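TAF6 (Antonospora locustae, PDB 4ATG) probably serves as a subunit of the general transcription factor TFIID, its C-terminal HEAT-repeat domain taking part in complex formation with Taf9. Local coordinates at residues L5-L17 with C31-F45. Numbering follows the deposited sequence.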
loop_
_atom_site.group_PDB
_atom_site.type_symbol
_atom_site.label_atom_id
_atom_site.label_comp_id
_atom_site.label_asym_id
_atom_site.label_seq_id
_atom_site.Cartn_x
_atom_site.Cartn_y
_atom_site.Cartn_z
ATOM N N LEU A 5 0.426 16.311 21.915
ATOM C CA LEU A 5 0.963 15.164 22.640
ATOM C C LEU A 5 1.802 15.650 23.842
ATOM O O LEU A 5 2.401 16.720 23.741
ATOM C CB LEU A 5 1.924 14.375 21.722
ATOM C CG LEU A 5 1.304 13.576 20.576
ATOM C CD1 LEU A 5 2.359 13.269 19.543
ATOM C CD2 LEU A 5 0.631 12.307 21.083
ATOM N N PRO A 6 1.982 14.814 24.902
ATOM C CA PRO A 6 2.970 15.147 25.945
ATOM C C PRO A 6 4.328 15.336 25.258
ATOM O O PRO A 6 4.578 14.688 24.227
ATOM C CB PRO A 6 3.006 13.876 26.807
ATOM C CG PRO A 6 1.671 13.215 26.578
ATOM C CD PRO A 6 1.389 13.476 25.126
ATOM N N LYS A 7 5.147 16.271 25.772
ATOM C CA LYS A 7 6.463 16.678 25.250
ATOM C C LYS A 7 7.351 15.537 24.774
ATOM O O LYS A 7 7.840 15.587 23.650
ATOM C CB LYS A 7 7.204 17.553 26.292
ATOM C CG LYS A 7 8.519 18.151 25.806
ATOM C CD LYS A 7 9.588 18.034 26.906
ATOM C CE LYS A 7 10.891 18.726 26.590
ATOM N NZ LYS A 7 12.059 17.935 27.077
ATOM N N GLU A 8 7.566 14.524 25.615
ATOM C CA GLU A 8 8.434 13.377 25.282
ATOM C C GLU A 8 7.919 12.562 24.108
ATOM O O GLU A 8 8.712 12.001 23.344
ATOM C CB GLU A 8 8.679 12.473 26.510
ATOM C CG GLU A 8 7.463 11.698 26.999
ATOM C CD GLU A 8 6.454 12.448 27.851
ATOM O OE1 GLU A 8 6.715 13.611 28.248
ATOM O OE2 GLU A 8 5.419 11.829 28.179
ATOM N N LEU A 9 6.590 12.458 23.983
ATOM C CA LEU A 9 6.008 11.709 22.869
ATOM C C LEU A 9 6.134 12.521 21.608
ATOM O O LEU A 9 6.448 11.941 20.586
ATOM C CB LEU A 9 4.550 11.283 23.119
ATOM C CG LEU A 9 4.298 10.363 24.322
ATOM C CD1 LEU A 9 2.817 9.993 24.425
ATOM C CD2 LEU A 9 5.137 9.124 24.257
ATOM N N GLN A 10 5.958 13.869 21.676
ATOM C CA GLN A 10 6.156 14.692 20.473
ATOM C C GLN A 10 7.632 14.654 20.029
ATOM O O GLN A 10 7.924 14.558 18.832
ATOM C CB GLN A 10 5.713 16.153 20.677
ATOM C CG GLN A 10 5.404 16.802 19.323
ATOM C CD GLN A 10 5.112 18.280 19.346
ATOM O OE1 GLN A 10 4.986 18.916 20.399
ATOM N NE2 GLN A 10 4.976 18.851 18.154
ATOM N N LEU A 11 8.561 14.659 20.993
ATOM C CA LEU A 11 9.978 14.605 20.638
ATOM C C LEU A 11 10.366 13.272 19.968
ATOM O O LEU A 11 11.093 13.287 18.978
ATOM C CB LEU A 11 10.858 14.935 21.835
ATOM C CG LEU A 11 10.806 16.419 22.292
ATOM C CD1 LEU A 11 11.465 16.584 23.631
ATOM C CD2 LEU A 11 11.488 17.362 21.278
ATOM N N TYR A 12 9.820 12.145 20.446
ATOM C CA TYR A 12 10.076 10.829 19.850
ATOM C C TYR A 12 9.470 10.765 18.442
ATOM O O TYR A 12 10.135 10.342 17.491
ATOM C CB TYR A 12 9.493 9.702 20.721
ATOM C CG TYR A 12 9.904 8.316 20.268
ATOM C CD1 TYR A 12 11.173 7.810 20.562
ATOM C CD2 TYR A 12 9.044 7.524 19.511
ATOM C CE1 TYR A 12 11.539 6.515 20.184
ATOM C CE2 TYR A 12 9.419 6.247 19.086
ATOM C CZ TYR A 12 10.663 5.741 19.444
ATOM O OH TYR A 12 11.029 4.482 19.035
ATOM N N PHE A 13 8.221 11.222 18.329
ATOM C CA PHE A 13 7.469 11.289 17.073
ATOM C C PHE A 13 8.293 12.095 16.062
ATOM O O PHE A 13 8.554 11.603 14.961
ATOM C CB PHE A 13 6.113 11.953 17.326
ATOM C CG PHE A 13 5.320 12.194 16.058
ATOM C CD1 PHE A 13 4.667 11.147 15.416
ATOM C CD2 PHE A 13 5.196 13.472 15.533
ATOM C CE1 PHE A 13 3.949 11.370 14.244
ATOM C CE2 PHE A 13 4.452 13.696 14.374
ATOM C CZ PHE A 13 3.829 12.649 13.743
ATOM N N ASP A 14 8.702 13.324 16.431
ATOM C CA ASP A 14 9.508 14.172 15.546
ATOM C C ASP A 14 10.824 13.497 15.188
ATOM O O ASP A 14 11.253 13.596 14.033
ATOM C CB ASP A 14 9.758 15.557 16.150
ATOM C CG ASP A 14 8.505 16.428 16.276
ATOM O OD1 ASP A 14 7.482 16.134 15.572
ATOM O OD2 ASP A 14 8.547 17.400 17.038
ATOM N N LYS A 15 11.454 12.782 16.151
ATOM C CA LYS A 15 12.751 12.105 15.906
ATOM C C LYS A 15 12.608 11.014 14.832
ATOM O O LYS A 15 13.386 10.981 13.888
ATOM C CB LYS A 15 13.318 11.485 17.200
ATOM C CG LYS A 15 14.684 10.840 16.995
ATOM C CD LYS A 15 15.699 11.941 16.664
ATOM C CE LYS A 15 17.021 11.424 16.239
ATOM N NZ LYS A 15 17.936 12.567 15.879
ATOM N N ILE A 16 11.602 10.149 14.959
ATOM C CA ILE A 16 11.363 9.078 13.984
ATOM C C ILE A 16 11.150 9.662 12.594
ATOM O O ILE A 16 11.719 9.167 11.617
ATOM C CB ILE A 16 10.163 8.182 14.419
ATOM C CG1 ILE A 16 10.500 7.390 15.726
ATOM C CG2 ILE A 16 9.718 7.239 13.261
ATOM C CD1 ILE A 16 11.710 6.393 15.683
ATOM N N LEU A 17 10.291 10.669 12.499
ATOM C CA LEU A 17 9.997 11.290 11.198
ATOM C C LEU A 17 11.258 11.876 10.560
ATOM O O LEU A 17 11.483 11.688 9.361
ATOM C CB LEU A 17 8.884 12.330 11.327
ATOM C CG LEU A 17 7.497 11.784 11.800
ATOM C CD1 LEU A 17 6.476 12.827 11.654
ATOM C CD2 LEU A 17 7.091 10.468 11.123
ATOM N N CYS A 31 12.289 0.498 14.937
ATOM C CA CYS A 31 11.609 1.097 16.099
ATOM C C CYS A 31 10.105 0.944 16.018
ATOM O O CYS A 31 9.487 0.667 17.037
ATOM C CB CYS A 31 11.979 2.567 16.280
ATOM S SG CYS A 31 13.687 2.834 16.813
ATOM N N LEU A 32 9.507 1.214 14.846
ATOM C CA LEU A 32 8.046 1.157 14.714
ATOM C C LEU A 32 7.486 -0.261 14.748
ATOM O O LEU A 32 6.303 -0.428 15.015
ATOM C CB LEU A 32 7.523 1.963 13.513
ATOM C CG LEU A 32 7.737 3.501 13.561
ATOM C CD1 LEU A 32 6.762 4.200 12.645
ATOM C CD2 LEU A 32 7.662 4.049 14.971
ATOM N N GLU A 33 8.331 -1.269 14.541
ATOM C CA GLU A 33 7.899 -2.663 14.668
ATOM C C GLU A 33 8.103 -3.168 16.094
ATOM O O GLU A 33 7.377 -4.052 16.531
ATOM C CB GLU A 33 8.714 -3.580 13.747
ATOM C CG GLU A 33 8.033 -4.937 13.644
ATOM C CD GLU A 33 8.756 -6.047 12.924
ATOM O OE1 GLU A 33 9.558 -5.745 12.018
ATOM O OE2 GLU A 33 8.481 -7.228 13.239
ATOM N N LYS A 34 9.118 -2.651 16.810
ATOM C CA LYS A 34 9.463 -3.252 18.100
ATOM C C LYS A 34 9.093 -2.486 19.354
ATOM O O LYS A 34 8.949 -3.102 20.416
ATOM C CB LYS A 34 10.970 -3.621 18.138
ATOM C CG LYS A 34 11.408 -4.642 17.075
ATOM C CD LYS A 34 10.811 -6.021 17.317
ATOM C CE LYS A 34 11.155 -6.993 16.221
ATOM N NZ LYS A 34 10.650 -8.351 16.546
ATOM N N GLU A 35 9.036 -1.168 19.277
ATOM C CA GLU A 35 8.825 -0.342 20.476
ATOM C C GLU A 35 7.449 -0.426 21.073
ATOM O O GLU A 35 6.455 -0.423 20.335
ATOM C CB GLU A 35 9.198 1.130 20.185
ATOM C CG GLU A 35 9.515 1.985 21.399
ATOM C CD GLU A 35 10.736 1.599 22.225
ATOM O OE1 GLU A 35 11.827 1.419 21.646
ATOM O OE2 GLU A 35 10.609 1.525 23.463
ATOM N N SER A 36 7.375 -0.448 22.415
ATOM C CA SER A 36 6.083 -0.442 23.111
ATOM C C SER A 36 5.723 1.004 23.429
ATOM O O SER A 36 6.580 1.887 23.341
ATOM C CB SER A 36 6.159 -1.262 24.397
ATOM O OG SER A 36 7.059 -0.647 25.304
ATOM N N GLY A 37 4.473 1.234 23.829
ATOM C CA GLY A 37 3.995 2.557 24.221
ATOM C C GLY A 37 3.761 3.532 23.087
ATOM O O GLY A 37 3.631 4.727 23.338
ATOM N N LEU A 38 3.648 3.044 21.827
ATOM C CA LEU A 38 3.441 3.929 20.671
ATOM C C LEU A 38 1.987 4.153 20.279
ATOM O O LEU A 38 1.743 4.934 19.353
ATOM C CB LEU A 38 4.162 3.368 19.418
ATOM C CG LEU A 38 5.657 3.082 19.506
ATOM C CD1 LEU A 38 6.143 2.357 18.225
ATOM C CD2 LEU A 38 6.426 4.341 19.751
ATOM N N GLN A 39 1.018 3.453 20.913
ATOM C CA GLN A 39 -0.379 3.565 20.481
ATOM C C GLN A 39 -0.866 5.010 20.224
ATOM O O GLN A 39 -1.515 5.273 19.201
ATOM C CB GLN A 39 -1.342 2.796 21.407
ATOM C CG GLN A 39 -2.766 2.642 20.788
ATOM C CD GLN A 39 -2.812 1.715 19.585
ATOM O OE1 GLN A 39 -1.888 0.944 19.337
ATOM N NE2 GLN A 39 -3.926 1.698 18.861
ATOM N N GLN A 40 -0.597 5.924 21.159
ATOM C CA GLN A 40 -1.039 7.326 21.007
ATOM C C GLN A 40 -0.465 7.983 19.741
ATOM O O GLN A 40 -1.098 8.869 19.165
ATOM C CB GLN A 40 -0.616 8.152 22.216
ATOM C CG GLN A 40 -1.688 8.412 23.249
ATOM C CD GLN A 40 -1.149 9.453 24.211
ATOM O OE1 GLN A 40 -0.300 9.169 25.052
ATOM N NE2 GLN A 40 -1.492 10.709 23.990
ATOM N N LEU A 41 0.748 7.562 19.331
ATOM C CA LEU A 41 1.423 8.107 18.152
ATOM C C LEU A 41 0.944 7.532 16.849
ATOM O O LEU A 41 1.107 8.159 15.805
ATOM C CB LEU A 41 2.953 7.857 18.267
ATOM C CG LEU A 41 3.656 8.589 19.402
ATOM C CD1 LEU A 41 5.169 8.418 19.297
ATOM C CD2 LEU A 41 3.385 10.031 19.332
ATOM N N VAL A 42 0.441 6.297 16.884
ATOM C CA VAL A 42 -0.057 5.584 15.692
ATOM C C VAL A 42 -0.880 6.443 14.701
ATOM O O VAL A 42 -0.481 6.528 13.540
ATOM C CB VAL A 42 -0.708 4.213 16.047
ATOM C CG1 VAL A 42 -1.389 3.606 14.813
ATOM C CG2 VAL A 42 0.356 3.251 16.574
ATOM N N PRO A 43 -1.998 7.093 15.085
ATOM C CA PRO A 43 -2.744 7.901 14.097
ATOM C C PRO A 43 -1.909 9.019 13.464
ATOM O O PRO A 43 -2.098 9.350 12.296
ATOM C CB PRO A 43 -3.908 8.490 14.927
ATOM C CG PRO A 43 -3.488 8.366 16.335
ATOM C CD PRO A 43 -2.693 7.099 16.390
ATOM N N TYR A 44 -0.992 9.610 14.247
ATOM C CA TYR A 44 -0.136 10.700 13.777
ATOM C C TYR A 44 0.923 10.186 12.799
ATOM O O TYR A 44 1.202 10.848 11.801
ATOM C CB TYR A 44 0.471 11.455 14.961
ATOM C CG TYR A 44 -0.597 12.125 15.802
ATOM C CD1 TYR A 44 -1.486 13.038 15.239
ATOM C CD2 TYR A 44 -0.790 11.768 17.133
ATOM C CE1 TYR A 44 -2.535 13.574 15.977
ATOM C CE2 TYR A 44 -1.784 12.369 17.906
ATOM C CZ TYR A 44 -2.635 13.296 17.332
ATOM O OH TYR A 44 -3.624 13.879 18.087
ATOM N N PHE A 45 1.484 8.994 13.065
ATOM C CA PHE A 45 2.458 8.404 12.133
ATOM C C PHE A 45 1.757 8.149 10.796
ATOM O O PHE A 45 2.286 8.508 9.754
ATOM C CB PHE A 45 3.013 7.082 12.685
ATOM C CG PHE A 45 4.119 7.226 13.711
ATOM C CD1 PHE A 45 5.255 7.987 13.435
ATOM C CD2 PHE A 45 4.090 6.495 14.887
ATOM C CE1 PHE A 45 6.305 8.082 14.363
ATOM C CE2 PHE A 45 5.155 6.569 15.807
ATOM C CZ PHE A 45 6.231 7.393 15.557
HETATM O O HOH W 1 13.312 3.840 21.350
#
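F13 and F45 pack together with their ring planes inclined at 43° and their centroids 5.2 Å apart, an oblique pairing. CD1 of F13 sits over one face of the F45 ring, near the rim; L32 CD1 covers the centre of the opposite face, so the ring is clamped between two helices. At its edge, in plane, lies L17 CD2, and I16 CG2 reaches F45 CE1 at 3.7 Å. The F13 ring (chi1 174°) turns its edge to the backbone of F45, and CE1 comes within 3.6 Å of Y44 CB.

L41 fills the next position toward the N-terminus of helix 7-20. Its CD2 is pressed against L5 CD1 at 3.4 Å, tighter than usual for two methyls, and also touches the carbonyl O of L9 and F13 CB, while CD1 meets the edge of the Y12 ring. Q40 runs past L5 in the reverse direction, its OE1 3.3 Å from L9 CD1.

Y12 makes the link to helix 25-34: a chi1 of -171° sets its ring opposite the backbone N and carries the hydroxyl to that helix, where it rests near C31 CB. L38 CD2 packs obliquely on Y12 CE2 at 3.6 Å. A water that donates to E35 OE1 also makes a weak bond with Y12 OH.

L32 carries the packing onward to L69 and L73 of helix 60-75. One helix thus lies against its successor, the connecting turn and the first turn of the third, the helix-on-helix layering of a HEAT-type alpha-solenoid, here at the N-terminal end of the TAF6 HEAT-repeat domain.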